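Side-chain contacts in CELL division control protein 6 (Pyrobaculum aerophilum, PDB 1FNN), which binds ADP and magnesium as a AAA+ ATPase and probably takes part in regulating the initiation of DNA replication: residues D204-K207 with A208-E212; A240-A243 with I244-Y248; K260-P264 with E265-K269. All blocks are in the same frame, centred on the assembly; numbering follows the deposited sequence.

Contact 1: residues D204-K207 with A208-E212; sequences DRAK and AGLAE. With ADP (adenosine-5'-diphosphate), chain D.
Ala206 O takes two backbone donors as helix 195-209 runs out: Leu210 N at 3.0 Å, close to straight, and Gly209 N in a weak bond at 3.4 Å. Gly209 N is itself shared, since it also binds Arg205 O at 2.8 Å, while Ala208 N returns to Asp204 O. Leu210 is the first residue to leave helical geometry, yet its side chain still folds back alongside the last turn, CD1 lying 4.0 Å from Ala206 CB. This helix end belongs to the lid of the AAA+ ATPase module, and its preceding turn reaches the nucleotide. The Arg205 chain turns sharply at chi2 (-71°) and then extends, which carries the guanidinium away from the helix to the ADP. There Arg205 NH2 alone makes both bonds, 2.9 Å to ADP O2' and 2.9 Å to ADP N3, with O2' in the guanidinium plane at its edge. NH1 is held by Val9 O, so the group is fixed from two directions. An alanine at Arg205 would remove the guanidinium and would probably leave O2' and N3 of ADP without this shared donor and Val9 O without the NH1 donor. Asp204 forms a salt bridge with Arg18 through OD2.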
loop_
_atom_site.group_PDB
_atom_site.type_symbol
_atom_site.label_atom_id
_atom_site.label_comp_id
_atom_site.label_asym_id
_atom_site.label_seq_id
_atom_site.Cartn_x
_atom_site.Cartn_y
_atom_site.Cartn_z
ATOM N N ASP A 204 -0.531 -9.930 -11.298
ATOM C CA ASP A 204 -0.363 -11.183 -10.536
ATOM C C ASP A 204 -1.645 -11.551 -9.827
ATOM O O ASP A 204 -2.096 -12.728 -9.866
ATOM C CB ASP A 204 0.830 -11.031 -9.569
ATOM C CG ASP A 204 2.162 -11.372 -10.161
ATOM O OD1 ASP A 204 3.205 -11.276 -9.478
ATOM O OD2 ASP A 204 2.241 -11.756 -11.350
ATOM N N ARG A 205 -2.253 -10.634 -9.039
ATOM C CA ARG A 205 -3.498 -10.904 -8.372
ATOM C C ARG A 205 -4.609 -11.296 -9.341
ATOM O O ARG A 205 -5.433 -12.211 -9.042
ATOM C CB ARG A 205 -4.004 -9.737 -7.491
ATOM C CG ARG A 205 -2.954 -9.285 -6.446
ATOM C CD ARG A 205 -2.832 -10.389 -5.342
ATOM N NE ARG A 205 -1.659 -10.024 -4.511
ATOM C CZ ARG A 205 -1.757 -9.855 -3.205
ATOM N NH1 ARG A 205 -2.904 -10.003 -2.562
ATOM N NH2 ARG A 205 -0.656 -9.527 -2.541
ATOM N N ALA A 206 -4.712 -10.575 -10.471
ATOM C CA ALA A 206 -5.770 -10.912 -11.425
ATOM C C ALA A 206 -5.563 -12.334 -11.958
ATOM O O ALA A 206 -6.505 -13.118 -12.116
ATOM C CB ALA A 206 -5.824 -9.931 -12.615
ATOM N N LYS A 207 -4.358 -12.670 -12.357
ATOM C CA LYS A 207 -4.109 -14.007 -12.908
ATOM C C LYS A 207 -4.436 -15.109 -11.898
ATOM O O LYS A 207 -5.074 -16.082 -12.274
ATOM C CB LYS A 207 -2.639 -14.146 -13.310
ATOM C CG LYS A 207 -2.371 -13.573 -14.704
ATOM C CD LYS A 207 -0.849 -13.522 -14.886
ATOM C CE LYS A 207 -0.517 -12.795 -16.182
ATOM N NZ LYS A 207 0.953 -12.746 -16.400
ATOM N N ALA A 208 -4.159 -14.882 -10.628
ATOM C CA ALA A 208 -4.420 -15.864 -9.580
ATOM C C ALA A 208 -5.846 -15.885 -9.099
ATOM O O ALA A 208 -6.324 -16.922 -8.622
ATOM C CB ALA A 208 -3.509 -15.557 -8.377
ATOM N N GLY A 209 -6.562 -14.752 -9.136
ATOM C CA GLY A 209 -7.843 -14.680 -8.450
ATOM C C GLY A 209 -9.070 -14.475 -9.318
ATOM O O GLY A 209 -10.205 -14.574 -8.773
ATOM N N LEU A 210 -8.920 -14.016 -10.546
ATOM C CA LEU A 210 -10.084 -13.684 -11.368
ATOM C C LEU A 210 -10.225 -14.616 -12.553
ATOM O O LEU A 210 -9.196 -15.134 -12.993
ATOM C CB LEU A 210 -9.961 -12.231 -11.973
ATOM C CG LEU A 210 -9.798 -11.174 -10.865
ATOM C CD1 LEU A 210 -9.640 -9.751 -11.460
ATOM C CD2 LEU A 210 -10.973 -11.226 -9.910
ATOM N N ALA A 211 -11.427 -14.678 -13.163
ATOM C CA ALA A 211 -11.464 -15.555 -14.368
ATOM C C ALA A 211 -10.672 -15.016 -15.545
ATOM O O ALA A 211 -10.589 -13.817 -15.858
ATOM C CB ALA A 211 -12.889 -15.843 -14.795
ATOM N N GLU A 212 -10.131 -15.951 -16.343
ATOM C CA GLU A 212 -9.412 -15.609 -17.558
ATOM C C GLU A 212 -10.377 -14.908 -18.528
ATOM O O GLU A 212 -11.590 -15.157 -18.515
ATOM C CB GLU A 212 -8.819 -16.862 -18.192
ATOM C CG GLU A 212 -7.514 -16.646 -18.929
ATOM C CD GLU A 212 -6.664 -17.895 -19.047
ATOM O OE1 GLU A 212 -7.171 -19.004 -18.752
ATOM O OE2 GLU A 212 -5.477 -17.781 -19.435
HETATM P PB ADP D . 2.662 -2.671 4.550
HETATM O O1B ADP D . 3.013 -3.385 5.849
HETATM O O2B ADP D . 3.774 -2.048 3.920
HETATM O O3B ADP D . 1.677 -1.699 5.011
HETATM P PA ADP D . 1.633 -4.884 3.095
HETATM O O1A ADP D . 2.762 -5.803 3.320
HETATM O O2A ADP D . 0.472 -5.247 3.916
HETATM O O3A ADP D . 2.062 -3.432 3.345
HETATM O "O5'" ADP D . 1.115 -4.938 1.541
HETATM C "C5'" ADP D . -0.163 -4.372 1.305
HETATM C "C4'" ADP D . -0.888 -5.333 0.342
HETATM O "O4'" ADP D . -0.152 -5.384 -0.860
HETATM C "C3'" ADP D . -0.973 -6.775 0.826
HETATM O "O3'" ADP D . -2.158 -7.346 0.299
HETATM C "C2'" ADP D . 0.291 -7.316 0.248
HETATM O "O2'" ADP D . 0.257 -8.736 0.095
HETATM C "C1'" ADP D . 0.283 -6.661 -1.139
HETATM N N9 ADP D . 1.624 -6.520 -1.555
HETATM C C8 ADP D . 2.486 -5.531 -1.163
HETATM N N7 ADP D . 3.578 -5.450 -1.864
HETATM C C5 ADP D . 3.417 -6.467 -2.790
HETATM C C6 ADP D . 4.248 -6.932 -3.822
HETATM N N6 ADP D . 5.435 -6.390 -4.045
HETATM N N1 ADP D . 3.831 -7.969 -4.552
HETATM C C2 ADP D . 2.661 -8.516 -4.278
HETATM N N3 ADP D . 1.778 -8.183 -3.338
HETATM C C4 ADP D . 2.237 -7.126 -2.615
#

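Contact 2: residues A240-A243 with I244-Y248; sequences ARLA and IDILY. With ADP (adenosine-5'-diphosphate), chain D.
The Arg241 guanidinium meets Asp245 at its edge, with OD2 in its plane, while the carboxylate is turned 54° from that plane. The two side chains run side by side one helical turn apart, and the salt bridge is a loose one: NH1 to OD2 is 3.4 Å and the hydrogen bond is weak and bent at 129°. The stronger partner of Asp245 is Arg249, a turn further on, so the carboxylate lies between two arginines. A bend at chi3 (63°) in Arg241 turns the end of its otherwise extended chain forward along the helix toward Asp245. Nearer the backbone, Arg241 CB lies 3.8 Å from C5' of ADP. On the nucleotide side, Ala240 CB and Ile244 CD1 each approach ADP O4' to 3.5 Å, giving the sugar an apolar wall. Leu242 and Ile246 also point the same way, CG of the leucine 4.0 Å from CD1 of the isoleucine. Regular i to i+4 backbone bonds hold this first part of helix 240-256, an element of the AAA+ lid. At its start Ala240 shares a backbone hydrogen bond with Gly54 of the nucleotide site; Ala243 packs against helices 195-209 and 217-227, and Leu242 and Ile246 against Val274 of helix 264-274.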
loop_
_atom_site.group_PDB
_atom_site.type_symbol
_atom_site.label_atom_id
_atom_site.label_comp_id
_atom_site.label_asym_id
_atom_site.label_seq_id
_atom_site.Cartn_x
_atom_site.Cartn_y
_atom_site.Cartn_z
ATOM N N ALA A 240 -0.126 -0.406 -2.297
ATOM C CA ALA A 240 -0.590 -1.607 -2.968
ATOM C C ALA A 240 -1.837 -2.198 -2.323
ATOM O O ALA A 240 -2.646 -2.860 -2.992
ATOM C CB ALA A 240 0.510 -2.667 -2.987
ATOM N N ARG A 241 -2.029 -1.950 -1.046
ATOM C CA ARG A 241 -3.256 -2.452 -0.408
ATOM C C ARG A 241 -4.468 -1.851 -1.112
ATOM O O ARG A 241 -5.535 -2.439 -1.358
ATOM C CB ARG A 241 -3.233 -2.092 1.080
ATOM C CG ARG A 241 -4.382 -2.767 1.828
ATOM C CD ARG A 241 -4.669 -2.181 3.181
ATOM N NE ARG A 241 -5.100 -0.800 3.160
ATOM C CZ ARG A 241 -6.178 -0.220 2.662
ATOM N NH1 ARG A 241 -7.161 -0.855 2.026
ATOM N NH2 ARG A 241 -6.276 1.098 2.811
ATOM N N LEU A 242 -4.420 -0.510 -1.197
ATOM C CA LEU A 242 -5.519 0.237 -1.837
ATOM C C LEU A 242 -5.728 -0.241 -3.245
ATOM O O LEU A 242 -6.884 -0.392 -3.636
ATOM C CB LEU A 242 -5.101 1.732 -1.841
ATOM C CG LEU A 242 -6.074 2.704 -2.502
ATOM C CD1 LEU A 242 -7.405 2.676 -1.776
ATOM C CD2 LEU A 242 -5.425 4.116 -2.509
ATOM N N ALA A 243 -4.669 -0.425 -4.043
ATOM C CA ALA A 243 -4.834 -0.858 -5.412
ATOM C C ALA A 243 -5.507 -2.220 -5.476
ATOM O O ALA A 243 -6.433 -2.432 -6.264
ATOM C CB ALA A 243 -3.529 -0.848 -6.194
ATOM N N ILE A 244 -5.060 -3.148 -4.611
ATOM C CA ILE A 244 -5.706 -4.495 -4.638
ATOM C C ILE A 244 -7.140 -4.426 -4.164
ATOM O O ILE A 244 -8.062 -5.077 -4.653
ATOM C CB ILE A 244 -4.848 -5.467 -3.758
ATOM C CG1 ILE A 244 -3.462 -5.637 -4.392
ATOM C CG2 ILE A 244 -5.613 -6.794 -3.619
ATOM C CD1 ILE A 244 -2.363 -6.187 -3.468
ATOM N N ASP A 245 -7.442 -3.597 -3.173
ATOM C CA ASP A 245 -8.792 -3.417 -2.671
ATOM C C ASP A 245 -9.688 -2.871 -3.801
ATOM O O ASP A 245 -10.779 -3.386 -4.026
ATOM C CB ASP A 245 -8.694 -2.453 -1.491
ATOM C CG ASP A 245 -9.920 -2.093 -0.707
ATOM O OD1 ASP A 245 -10.979 -2.708 -0.815
ATOM O OD2 ASP A 245 -9.919 -1.141 0.098
ATOM N N ILE A 246 -9.153 -1.929 -4.614
ATOM C CA ILE A 246 -9.976 -1.415 -5.713
ATOM C C ILE A 246 -10.212 -2.472 -6.762
ATOM O O ILE A 246 -11.326 -2.543 -7.302
ATOM C CB ILE A 246 -9.325 -0.125 -6.330
ATOM C CG1 ILE A 246 -9.494 1.021 -5.314
ATOM C CG2 ILE A 246 -9.983 0.144 -7.682
ATOM C CD1 ILE A 246 -8.542 2.209 -5.649
ATOM N N LEU A 247 -9.198 -3.258 -7.147
ATOM C CA LEU A 247 -9.385 -4.326 -8.113
ATOM C C LEU A 247 -10.481 -5.314 -7.678
ATOM O O LEU A 247 -11.420 -5.651 -8.427
ATOM C CB LEU A 247 -8.080 -5.093 -8.364
ATOM C CG LEU A 247 -8.103 -6.322 -9.263
ATOM C CD1 LEU A 247 -8.709 -6.019 -10.652
ATOM C CD2 LEU A 247 -6.706 -6.893 -9.510
ATOM N N TYR A 248 -10.396 -5.709 -6.409
ATOM C CA TYR A 248 -11.355 -6.719 -5.902
ATOM C C TYR A 248 -12.772 -6.161 -5.839
ATOM O O TYR A 248 -13.763 -6.768 -6.265
ATOM C CB TYR A 248 -10.894 -7.131 -4.494
ATOM C CG TYR A 248 -11.775 -8.163 -3.814
ATOM C CD1 TYR A 248 -12.065 -9.363 -4.451
ATOM C CD2 TYR A 248 -12.303 -7.932 -2.552
ATOM C CE1 TYR A 248 -12.866 -10.326 -3.855
ATOM C CE2 TYR A 248 -13.108 -8.891 -1.943
ATOM C CZ TYR A 248 -13.377 -10.074 -2.605
ATOM O OH TYR A 248 -14.183 -11.027 -1.992
HETATM P PB ADP D . 2.662 -2.671 4.550
HETATM O O1B ADP D . 3.013 -3.385 5.849
HETATM O O2B ADP D . 3.774 -2.048 3.920
HETATM O O3B ADP D . 1.677 -1.699 5.011
HETATM P PA ADP D . 1.633 -4.884 3.095
HETATM O O1A ADP D . 2.762 -5.803 3.320
HETATM O O2A ADP D . 0.472 -5.247 3.916
HETATM O O3A ADP D . 2.062 -3.432 3.345
HETATM O "O5'" ADP D . 1.115 -4.938 1.541
HETATM C "C5'" ADP D . -0.163 -4.372 1.305
HETATM C "C4'" ADP D . -0.888 -5.333 0.342
HETATM O "O4'" ADP D . -0.152 -5.384 -0.860
HETATM C "C3'" ADP D . -0.973 -6.775 0.826
HETATM O "O3'" ADP D . -2.158 -7.346 0.299
HETATM C "C2'" ADP D . 0.291 -7.316 0.248
HETATM O "O2'" ADP D . 0.257 -8.736 0.095
HETATM C "C1'" ADP D . 0.283 -6.661 -1.139
HETATM N N9 ADP D . 1.624 -6.520 -1.555
HETATM C C8 ADP D . 2.486 -5.531 -1.163
HETATM N N7 ADP D . 3.578 -5.450 -1.864
HETATM C C5 ADP D . 3.417 -6.467 -2.790
HETATM C C6 ADP D . 4.248 -6.932 -3.822
HETATM N N6 ADP D . 5.435 -6.390 -4.045
HETATM N N1 ADP D . 3.831 -7.969 -4.552
HETATM C C2 ADP D . 2.661 -8.516 -4.278
HETATM N N3 ADP D . 1.778 -8.183 -3.338
HETATM C C4 ADP D . 2.237 -7.126 -2.615
#

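Contact 3: residues K260-P264 with E265-K269; sequences KHIAP and EDVRK
With CG anti to its carbonyl carbon (chi1 -60°), the Asp266 side chain folds back beside its own backbone N and brings OD2 to Ala263 N. The bond is one half of a capping box: Ala263 is the N-cap residue of helix 264-274 in the AAA+ lid, and the aspartate three positions on accepts its amide. That bond is short and fairly straight, 2.7 Å at 162°, and it uses the anti side of the carboxylate, 15° out of its plane. Having no side-chain oxygen, the alanine cannot return the bond as a full capping box would; its carbonyl O instead takes two weak backbone bonds, from Asp266 N at 2.9 Å and from Val267 N at 3.5 Å. Asp266 OD1 forms a salt bridge with Arg259, so the carboxylate is gripped at both oxygens. The Ile262 side chain crosses that of Asp266 obliquely, CG2 4.1 Å from Asp266 CB, and touches Val267 CG2. Arg268, extended from CG to NE, passes back over Pro264, with its NE held by Ile368 O. One face of the guanidinium lies over the proline, whose CB comes within 3.4 Å of Arg268 NH2.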
loop_
_atom_site.group_PDB
_atom_site.type_symbol
_atom_site.label_atom_id
_atom_site.label_comp_id
_atom_site.label_asym_id
_atom_site.label_seq_id
_atom_site.Cartn_x
_atom_site.Cartn_y
_atom_site.Cartn_z
ATOM N N LYS A 260 -19.528 -10.042 -17.275
ATOM C CA LYS A 260 -18.445 -11.000 -17.295
ATOM C C LYS A 260 -17.071 -10.327 -17.297
ATOM O O LYS A 260 -16.074 -11.034 -17.475
ATOM C CB LYS A 260 -18.497 -11.858 -18.569
ATOM C CG LYS A 260 -19.615 -12.884 -18.599
ATOM C CD LYS A 260 -19.634 -13.621 -19.941
ATOM C CE LYS A 260 -20.923 -14.415 -20.109
ATOM N NZ LYS A 260 -21.170 -14.787 -21.535
ATOM N N HIS A 261 -17.079 -9.018 -17.596
ATOM C CA HIS A 261 -15.843 -8.242 -17.743
ATOM C C HIS A 261 -15.864 -7.031 -16.819
ATOM O O HIS A 261 -16.942 -6.516 -16.488
ATOM C CB HIS A 261 -15.593 -7.799 -19.184
ATOM C CG HIS A 261 -15.637 -8.907 -20.190
ATOM N ND1 HIS A 261 -14.519 -9.502 -20.727
ATOM C CD2 HIS A 261 -16.701 -9.539 -20.765
ATOM C CE1 HIS A 261 -14.881 -10.445 -21.583
ATOM N NE2 HIS A 261 -16.203 -10.487 -21.622
ATOM N N ILE A 262 -14.728 -6.661 -16.229
ATOM C CA ILE A 262 -14.788 -5.477 -15.348
ATOM C C ILE A 262 -14.936 -4.225 -16.276
ATOM O O ILE A 262 -14.211 -4.232 -17.280
ATOM C CB ILE A 262 -13.522 -5.382 -14.503
ATOM C CG1 ILE A 262 -13.512 -6.646 -13.564
ATOM C CG2 ILE A 262 -13.542 -4.169 -13.584
ATOM C CD1 ILE A 262 -12.176 -6.718 -12.829
ATOM N N ALA A 263 -15.824 -3.336 -15.958
ATOM C CA ALA A 263 -15.858 -2.119 -16.876
ATOM C C ALA A 263 -15.275 -0.923 -16.169
ATOM O O ALA A 263 -15.256 -0.822 -14.925
ATOM C CB ALA A 263 -17.344 -1.923 -17.212
ATOM N N PRO A 264 -15.018 0.196 -16.890
ATOM C CA PRO A 264 -14.493 1.407 -16.269
ATOM C C PRO A 264 -15.384 1.920 -15.180
ATOM O O PRO A 264 -14.926 2.318 -14.097
ATOM C CB PRO A 264 -14.400 2.413 -17.450
ATOM C CG PRO A 264 -14.165 1.512 -18.620
ATOM C CD PRO A 264 -14.974 0.232 -18.378
ATOM N N GLU A 265 -16.727 1.870 -15.280
ATOM C CA GLU A 265 -17.574 2.388 -14.214
ATOM C C GLU A 265 -17.448 1.588 -12.908
ATOM O O GLU A 265 -17.614 2.145 -11.824
ATOM C CB GLU A 265 -19.073 2.421 -14.579
ATOM C CG GLU A 265 -19.574 1.030 -14.948
ATOM C CD GLU A 265 -20.932 0.896 -15.600
ATOM O OE1 GLU A 265 -20.907 0.611 -16.825
ATOM O OE2 GLU A 265 -22.008 1.055 -14.971
ATOM N N ASP A 266 -17.156 0.275 -13.030
ATOM C CA ASP A 266 -16.948 -0.489 -11.762
ATOM C C ASP A 266 -15.760 0.072 -11.012
ATOM O O ASP A 266 -15.771 0.270 -9.788
ATOM C CB ASP A 266 -16.716 -1.968 -12.189
ATOM C CG ASP A 266 -17.915 -2.539 -12.959
ATOM O OD1 ASP A 266 -19.024 -2.306 -12.402
ATOM O OD2 ASP A 266 -17.590 -3.126 -13.982
ATOM N N VAL A 267 -14.640 0.371 -11.709
ATOM C CA VAL A 267 -13.481 0.969 -11.062
ATOM C C VAL A 267 -13.791 2.334 -10.434
ATOM O O VAL A 267 -13.396 2.638 -9.290
ATOM C CB VAL A 267 -12.323 1.077 -12.066
ATOM C CG1 VAL A 267 -11.096 1.846 -11.588
ATOM C CG2 VAL A 267 -11.862 -0.309 -12.560
ATOM N N ARG A 268 -14.477 3.227 -11.189
ATOM C CA ARG A 268 -14.781 4.564 -10.682
ATOM C C ARG A 268 -15.580 4.516 -9.401
ATOM O O ARG A 268 -15.332 5.189 -8.392
ATOM C CB ARG A 268 -15.584 5.374 -11.777
ATOM C CG ARG A 268 -14.717 5.646 -13.015
ATOM C CD ARG A 268 -15.408 6.570 -14.090
ATOM N NE ARG A 268 -14.623 6.432 -15.339
ATOM C CZ ARG A 268 -15.139 5.912 -16.432
ATOM N NH1 ARG A 268 -16.411 5.489 -16.437
ATOM N NH2 ARG A 268 -14.397 5.809 -17.524
ATOM N N LYS A 269 -16.625 3.672 -9.388
ATOM C CA LYS A 269 -17.455 3.520 -8.193
ATOM C C LYS A 269 -16.619 2.895 -7.065
ATOM O O LYS A 269 -16.742 3.394 -5.952
ATOM C CB LYS A 269 -18.710 2.677 -8.443
ATOM C CG LYS A 269 -19.256 2.889 -9.847
ATOM C CD LYS A 269 -20.764 3.155 -9.875
ATOM C CE LYS A 269 -21.093 4.258 -10.869
ATOM N NZ LYS A 269 -22.407 4.114 -11.541
#

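Overall arrangement
From the N terminus the three contacts follow in series, none nested in or crossing another; each is local to one stretch of the lid, and none closes a long loop. Contact 1 closes the end of helix 195-209, contact 2 forms the opening turns of helix 240-256, and contact 3 closes the turn from the loop at 260-263 into helix 264-274. Contacts 1 and 2 both reach ADP and meet directly, Arg205 CZ lying 3.7 Å from Ile244 CD1. Farther from the nucleotide, Leu210, Leu247 and Ile262, one from each contact, converge through their CD1 atoms in a small apolar cluster. This ties the end of helix 195-209 and helix 240-256 to the loop before helix 264-274.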